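Side-chain contact in putative aliphatic sulfonates-binding protein (PDB 2X26), which serves as the putative periplasmic solute-binding component of an ABC transport system that imports aliphatic sulfonates: residues R192-A195 and A200-Q203. Numbering follows the deposited sequence.
Sequences RPYA and AFIQ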
loop_
_atom_site.group_PDB
_atom_site.type_symbol
_atom_site.label_atom_id
_atom_site.label_comp_id
_atom_site.label_asym_id
_atom_site.label_seq_id
_atom_site.Cartn_x
_atom_site.Cartn_y
_atom_site.Cartn_z
ATOM N N ARG A 192 9.704 -14.646 3.744
ATOM C CA ARG A 192 10.219 -15.468 2.671
ATOM C C ARG A 192 9.897 -16.966 2.786
ATOM O O ARG A 192 9.514 -17.595 1.796
ATOM C CB ARG A 192 11.690 -15.193 2.416
ATOM C CG ARG A 192 12.255 -15.930 1.194
ATOM C CD ARG A 192 13.774 -15.845 1.188
ATOM N NE ARG A 192 14.227 -14.483 1.471
ATOM C CZ ARG A 192 14.502 -13.590 0.528
ATOM N NH1 ARG A 192 14.352 -13.922 -0.766
ATOM N NH2 ARG A 192 14.884 -12.351 0.873
ATOM N N PRO A 193 9.985 -17.546 3.988
ATOM C CA PRO A 193 9.727 -18.981 4.046
ATOM C C PRO A 193 8.283 -19.298 3.703
ATOM O O PRO A 193 8.016 -20.338 3.072
ATOM C CB PRO A 193 10.015 -19.319 5.525
ATOM C CG PRO A 193 10.991 -18.351 5.928
ATOM C CD PRO A 193 10.539 -17.058 5.264
ATOM N N TYR A 194 7.348 -18.410 4.063
ATOM C CA TYR A 194 5.935 -18.665 3.762
ATOM C C TYR A 194 5.676 -18.555 2.282
ATOM O O TYR A 194 4.903 -19.332 1.752
ATOM C CB TYR A 194 5.012 -17.655 4.469
ATOM C CG TYR A 194 3.518 -17.941 4.407
ATOM C CD1 TYR A 194 2.907 -18.749 5.372
ATOM C CD2 TYR A 194 2.707 -17.392 3.402
ATOM C CE1 TYR A 194 1.527 -19.012 5.354
ATOM C CE2 TYR A 194 1.311 -17.680 3.357
ATOM C CZ TYR A 194 0.728 -18.472 4.340
ATOM O OH TYR A 194 -0.644 -18.715 4.344
ATOM N N ALA A 195 6.308 -17.579 1.636
ATOM C CA ALA A 195 6.126 -17.395 0.202
ATOM C C ALA A 195 6.727 -18.615 -0.546
ATOM O O ALA A 195 6.106 -19.112 -1.499
ATOM C CB ALA A 195 6.797 -16.117 -0.227
ATOM N N ALA A 200 2.223 -21.334 -5.112
ATOM C CA ALA A 200 1.004 -21.414 -5.929
ATOM C C ALA A 200 -0.157 -20.761 -5.205
ATOM O O ALA A 200 -0.891 -19.998 -5.821
ATOM C CB ALA A 200 0.636 -22.854 -6.267
ATOM N N PHE A 201 -0.269 -21.036 -3.897
ATOM C CA PHE A 201 -1.331 -20.504 -3.031
ATOM C C PHE A 201 -1.333 -18.994 -3.012
ATOM O O PHE A 201 -2.372 -18.371 -3.212
ATOM C CB PHE A 201 -1.189 -21.059 -1.588
ATOM C CG PHE A 201 -2.186 -20.496 -0.612
ATOM C CD1 PHE A 201 -3.533 -20.841 -0.689
ATOM C CD2 PHE A 201 -1.770 -19.654 0.407
ATOM C CE1 PHE A 201 -4.463 -20.311 0.221
ATOM C CE2 PHE A 201 -2.684 -19.156 1.320
ATOM C CZ PHE A 201 -4.029 -19.486 1.228
ATOM N N ILE A 202 -0.163 -18.401 -2.809
ATOM C CA ILE A 202 -0.049 -16.949 -2.727
ATOM C C ILE A 202 -0.460 -16.310 -4.063
ATOM O O ILE A 202 -1.133 -15.273 -4.116
ATOM C CB ILE A 202 1.385 -16.537 -2.346
ATOM C CG1 ILE A 202 1.653 -16.877 -0.864
ATOM C CG2 ILE A 202 1.624 -15.034 -2.613
ATOM C CD1 ILE A 202 0.726 -16.153 0.100
ATOM N N GLN A 203 -0.065 -16.953 -5.149
ATOM C CA GLN A 203 -0.400 -16.395 -6.440
ATOM C C GLN A 203 -1.909 -16.352 -6.638
ATOM O O GLN A 203 -2.447 -15.352 -7.162
ATOM C CB GLN A 203 0.286 -17.191 -7.543
ATOM C CG GLN A 203 1.804 -17.050 -7.468
ATOM C CD GLN A 203 2.465 -17.665 -8.679
ATOM O OE1 GLN A 203 2.104 -17.338 -9.810
ATOM N NE2 GLN A 203 3.397 -18.588 -8.453
#
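The tight junction between two consecutive helices, 192-197 and 199-218, in the lobe built around strands 4-9, 33-38, 56-59, 74-80 and 186-191 brings Y194, on the short first helix, against F201 and I202 at the start of the long second one. The sheet order 2-1-3-5-4, with strand 186-191 running antiparallel to its neighbours, is that of a type II periplasmic binding protein, and the junction follows directly on that strand. The closest approach is apolar: I202 CD1 lies 3.6 Å from Y194 CE2 and 4.0 Å from Y194 CD2. This methyl meets the rim of the phenol close to the ring plane, so it abuts one edge and does not stack on a face. With CG1 set opposite the carbonyl carbon (chi1 -72°), the isoleucine brings CD1 to that edge. Y194 has its ring opposite the backbone N (chi1 -171°), which carries the phenol across to the second helix although its CB bond does not aim there. At the far end of the phenol, Y194 OH comes 3.7 Å from F201 CE2, approaching the phenylalanine ring obliquely. The two ring planes are steeply inclined to each other, about 71°, and this meeting is van der Waals in character. The same hydroxyl is hydrogen-bonded to A4 O, which gives this polar end a backbone partner and ties the tyrosine to the first strand of the lobe. Between the helices, N198 ND2 bonds to Y194 O at the turn. Around the junction, Y194 and F201 both rest on P2 and on L5 of strand 4-9, F201 meets Y29 edge-to-face just beyond helix 24-28, and A195 packs on V77 of edge strand 74-80.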